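Local coordinates for protein thioredoxin reductase (Clostridium acetobutylicum ATCC 824, PDB 6GNA) that probably reduces thioredoxin with electrons taken from ferredoxin, passing them through bound FAD and a cysteine pair without using a pyridine nucleotide, at residues 181-184 against 185-188; 140-144 against 145-149. One frame throughout, in Å; residues are numbered along the deposited sequence. Where two conformers were deposited one is given.

Contacts 1 and 2 are two tight turns, each leading into a strand of the same five-stranded parallel sheet. The turn 142-145 of contact 2 runs into strand 146-151, in the middle of that sheet; the turn 183-186 of contact 1 runs into strand 186-188, at its edge, with strand 169-174 between the two. Their centres lie about 15 Å apart and their nearest atoms about 7 Å, without touching. Contact 2 comes first along the chain, soon after the Cys134-Cys137 disulfide and helix 135-138. Both belong to the part of the molecule that probably corresponds to the NADPH domain of classical thioredoxin reductases, and in both the packing is structural.

Contact 1: residues 181-184 against 185-188; sequences QLVS and AVEI
The carbonyl oxygen of Val183 is held by two donors. Val186 N reaches Val183 O at 3.0 Å with an N-H...O angle of 157°, closing a type I beta turn that has Ser184 and Ala185 at its corners. The amide comes in from above the carbonyl plane, 46° out of it, a tilt that goes with the tight curl of the chain. The second donor is a water, 3.0 Å from Val183 O. The same water also donates to Val186 O, at a distance short enough for its exact value to be doubtful, and so bridges the first and last carbonyls of the turn.

Apolar contacts back this polar loop. On one flank, Val183 CG2 meets Val186 CG2 at 3.9 Å, the two side chains crossing at about a right angle. On the other, Leu182 carries most of the packing. Its first torsion (chi1 -62°) sets CG beside the backbone N and opposite the carbonyl carbon, and the extended second torsion then carries CD1 to Ile188. There it presses on Ile188 CG1 at 3.5 Å and on Ile188 CD1 at 3.7 Å, while Val186 CG1 sits 3.9 Å from the same Leu182 CD1. One methyl therefore touches both valine and isoleucine.

Outside these segments the side chains of Leu182 and Val186 pack on Tyr172 of strand 169-174 and on Asn161 of helix 155-163. The Asn161 side-chain amide bonds to the backbone at Gln181 O and Val183 N, tying the approach to the turn to that helix.

Here the chain enters edge strand 186-188 of the sheet. The backbone bond and bridging water are consistent with holding the curl, while the leucine methyl packs against Val186 and Ile188.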
loop_
_atom_site.group_PDB
_atom_site.type_symbol
_atom_site.label_atom_id
_atom_site.label_comp_id
_atom_site.label_asym_id
_atom_site.label_seq_id
_atom_site.Cartn_x
_atom_site.Cartn_y
_atom_site.Cartn_z
ATOM N N GLN A 181 13.494 -36.305 -1.847
ATOM C CA GLN A 181 12.914 -37.304 -2.744
ATOM C C GLN A 181 13.673 -37.279 -4.069
ATOM O O GLN A 181 13.248 -36.680 -5.063
ATOM C CB GLN A 181 11.422 -37.052 -2.931
ATOM C CG GLN A 181 10.589 -37.399 -1.699
ATOM C CD GLN A 181 10.665 -36.341 -0.617
ATOM O OE1 GLN A 181 10.458 -35.172 -0.881
ATOM N NE2 GLN A 181 10.935 -36.760 0.615
ATOM N N LEU A 182 14.821 -37.951 -4.064
ATOM C CA LEU A 182 15.752 -37.958 -5.185
ATOM C C LEU A 182 15.973 -39.384 -5.664
ATOM O O LEU A 182 16.048 -40.313 -4.857
ATOM C CB LEU A 182 17.097 -37.362 -4.748
ATOM C CG LEU A 182 17.060 -35.900 -4.294
ATOM C CD1 LEU A 182 18.327 -35.525 -3.552
ATOM C CD2 LEU A 182 16.872 -35.001 -5.494
ATOM N N VAL A 183 16.097 -39.547 -6.986
ATOM C CA VAL A 183 16.476 -40.841 -7.546
ATOM C C VAL A 183 17.890 -41.203 -7.102
ATOM O O VAL A 183 18.710 -40.340 -6.762
ATOM C CB VAL A 183 16.362 -40.828 -9.080
ATOM C CG1 VAL A 183 14.925 -40.516 -9.509
ATOM C CG2 VAL A 183 17.338 -39.819 -9.672
ATOM N N SER A 184 18.183 -42.507 -7.119
ATOM C CA SER A 184 19.456 -42.995 -6.599
ATOM C C SER A 184 20.645 -42.439 -7.376
ATOM O O SER A 184 21.746 -42.342 -6.828
ATOM C CB SER A 184 19.484 -44.526 -6.614
ATOM O OG SER A 184 19.231 -45.021 -7.915
ATOM N N ALA A 185 20.452 -42.078 -8.645
ATOM C CA ALA A 185 21.547 -41.525 -9.439
ATOM C C ALA A 185 22.021 -40.163 -8.931
ATOM O O ALA A 185 23.141 -39.755 -9.259
ATOM C CB ALA A 185 21.130 -41.405 -10.902
ATOM N N VAL A 186 21.207 -39.452 -8.150
ATOM C CA VAL A 186 21.608 -38.158 -7.598
ATOM C C VAL A 186 22.411 -38.381 -6.324
ATOM O O VAL A 186 21.939 -39.038 -5.392
ATOM C CB VAL A 186 20.377 -37.283 -7.305
ATOM C CG1 VAL A 186 20.806 -36.010 -6.586
ATOM C CG2 VAL A 186 19.646 -36.939 -8.575
ATOM N N GLU A 187 23.611 -37.804 -6.260
ATOM C CA GLU A 187 24.423 -37.864 -5.050
ATOM C C GLU A 187 24.145 -36.649 -4.167
ATOM O O GLU A 187 24.380 -35.501 -4.574
ATOM C CB GLU A 187 25.913 -37.940 -5.371
ATOM C CG GLU A 187 26.748 -37.991 -4.102
ATOM C CD GLU A 187 28.232 -38.138 -4.361
ATOM O OE1 GLU A 187 29.017 -37.806 -3.452
ATOM O OE2 GLU A 187 28.616 -38.581 -5.462
ATOM N N ILE A 188 23.661 -36.905 -2.958
ATOM C CA ILE A 188 23.399 -35.845 -1.992
ATOM C C ILE A 188 24.700 -35.469 -1.303
ATOM O O ILE A 188 25.421 -36.332 -0.790
ATOM C CB ILE A 188 22.346 -36.286 -0.966
ATOM C CG1 ILE A 188 21.049 -36.693 -1.677
ATOM C CG2 ILE A 188 22.094 -35.162 0.022
ATOM C CD1 ILE A 188 20.016 -37.346 -0.758
HETATM O O HOH W 1 19.931 -39.815 -4.050
#

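Contact 2: residues 140-144 against 145-149; sequences PLYKG and KIVTI
A type II beta turn from Tyr142 to Lys145 leads the chain from the end of a 3-10 segment, at Leu141, into strand 146-151. Lys145 N donates to Tyr142 O at 3.0 Å, from well above the carbonyl plane. Gly144 takes the third position of the turn, where its positive phi (68°) matches what a type II turn requires. Lys145 then runs its extended side chain past the carbonyl oxygens of Lys143 and Leu141: Lys145 CB lies 3.5 Å from Tyr142 O and near the plane of the tyrosine ring, at its edge, and Lys145 CD passes 3.8 Å from Leu141 O.

The strand being entered is a central one of the parallel sheet in the domain that probably corresponds to the NADPH domain of relatives, and Val147 is the first of its residues to face back toward the turn. Tyr142 CG stands beside the backbone N (chi1 -66°), which sets the ring near Lys145 CB and Val147 CG2. In the conformer given, one of two deposited, Val147 CG2 lies 3.4 Å from Tyr142 CB and 3.9 Å from Tyr142 CD1, approaching the ring obliquely; a contact this close is uncertain in detail. Tyr142 also meets Phe218 of the neighbouring strand 216-220, their rings edge-to-face, and Val147 packs on the same phenylalanine.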
loop_
_atom_site.group_PDB
_atom_site.type_symbol
_atom_site.label_atom_id
_atom_site.label_comp_id
_atom_site.label_asym_id
_atom_site.label_seq_id
_atom_site.Cartn_x
_atom_site.Cartn_y
_atom_site.Cartn_z
ATOM N N PRO A 140 19.646 -29.395 -21.676
ATOM C CA PRO A 140 20.338 -29.951 -22.852
ATOM C C PRO A 140 21.786 -29.522 -22.945
ATOM O O PRO A 140 22.613 -30.271 -23.478
ATOM C CB PRO A 140 19.513 -29.425 -24.036
ATOM C CG PRO A 140 18.172 -29.124 -23.472
ATOM C CD PRO A 140 18.422 -28.666 -22.057
ATOM N N LEU A 141 22.111 -28.333 -22.445
ATOM C CA LEU A 141 23.474 -27.822 -22.483
ATOM C C LEU A 141 24.419 -28.657 -21.626
ATOM O O LEU A 141 25.633 -28.631 -21.857
ATOM C CB LEU A 141 23.444 -26.374 -21.992
ATOM C CG LEU A 141 24.520 -25.354 -22.348
ATOM C CD1 LEU A 141 24.774 -25.290 -23.842
ATOM C CD2 LEU A 141 24.051 -24.001 -21.830
ATOM N N TYR A 142 23.884 -29.402 -20.652
ATOM C CA TYR A 142 24.683 -30.199 -19.727
ATOM C C TYR A 142 24.532 -31.695 -19.980
ATOM O O TYR A 142 24.883 -32.512 -19.124
ATOM C CB TYR A 142 24.364 -29.813 -18.277
ATOM C CG TYR A 142 24.811 -28.398 -18.022
ATOM C CD1 TYR A 142 26.122 -28.118 -17.664
ATOM C CD2 TYR A 142 23.942 -27.330 -18.213
ATOM C CE1 TYR A 142 26.547 -26.810 -17.469
ATOM C CE2 TYR A 142 24.359 -26.025 -18.026
ATOM C CZ TYR A 142 25.662 -25.770 -17.652
ATOM O OH TYR A 142 26.088 -24.469 -17.461
ATOM N N LYS A 143 24.060 -32.073 -21.162
ATOM C CA LYS A 143 24.007 -33.480 -21.512
ATOM C C LYS A 143 25.418 -34.047 -21.488
ATOM O O LYS A 143 26.332 -33.487 -22.100
ATOM C CB LYS A 143 23.393 -33.642 -22.903
ATOM C CG LYS A 143 23.197 -35.085 -23.319
ATOM C CD LYS A 143 22.608 -35.195 -24.725
ATOM C CE LYS A 143 22.625 -36.638 -25.221
ATOM N NZ LYS A 143 21.992 -36.798 -26.563
ATOM N N GLY A 144 25.598 -35.148 -20.760
ATOM C CA GLY A 144 26.905 -35.768 -20.626
ATOM C C GLY A 144 27.918 -34.968 -19.837
ATOM O O GLY A 144 29.114 -35.279 -19.904
ATOM N N LYS A 145 27.483 -33.948 -19.101
ATOM C CA LYS A 145 28.354 -33.138 -18.261
ATOM C C LYS A 145 27.974 -33.310 -16.792
ATOM O O LYS A 145 26.981 -33.957 -16.449
ATOM C CB LYS A 145 28.297 -31.660 -18.688
ATOM C CG LYS A 145 28.764 -31.419 -20.136
ATOM C CD LYS A 145 28.953 -29.940 -20.453
ATOM C CE LYS A 145 29.586 -29.733 -21.829
ATOM N NZ LYS A 145 29.627 -28.294 -22.215
ATOM N N ILE A 146 28.791 -32.734 -15.913
ATOM C CA ILE A 146 28.577 -32.816 -14.473
ATOM C C ILE A 146 27.798 -31.587 -14.030
ATOM O O ILE A 146 28.169 -30.455 -14.364
ATOM C CB ILE A 146 29.916 -32.903 -13.726
ATOM C CG1 ILE A 146 30.720 -34.122 -14.201
ATOM C CG2 ILE A 146 29.685 -32.950 -12.219
ATOM C CD1 ILE A 146 32.149 -34.121 -13.721
ATOM N N VAL A 147 26.736 -31.801 -13.261
ATOM C CA VAL A 147 25.871 -30.717 -12.802
ATOM C C VAL A 147 25.723 -30.789 -11.288
ATOM O O VAL A 147 25.465 -31.866 -10.729
ATOM C CB VAL A 147 24.487 -30.771 -13.477
ATOM C CG1 VAL A 147 23.554 -29.712 -12.894
ATOM C CG2 VAL A 147 24.632 -30.581 -14.978
ATOM N N THR A 148 25.861 -29.641 -10.632
ATOM C CA THR A 148 25.633 -29.497 -9.205
ATOM C C THR A 148 24.452 -28.560 -9.008
ATOM O O THR A 148 24.431 -27.448 -9.554
ATOM C CB THR A 148 26.877 -28.943 -8.518
ATOM O OG1 THR A 148 27.952 -29.869 -8.694
ATOM C CG2 THR A 148 26.638 -28.783 -7.034
ATOM N N ILE A 149 23.473 -29.009 -8.242
ATOM C CA ILE A 149 22.313 -28.195 -7.898
ATOM C C ILE A 149 22.387 -27.854 -6.422
ATOM O O ILE A 149 22.430 -28.753 -5.571
ATOM C CB ILE A 149 21.000 -28.913 -8.223
ATOM C CG1 ILE A 149 20.845 -28.991 -9.740
ATOM C CG2 ILE A 149 19.811 -28.193 -7.590
ATOM C CD1 ILE A 149 19.760 -29.916 -10.166
#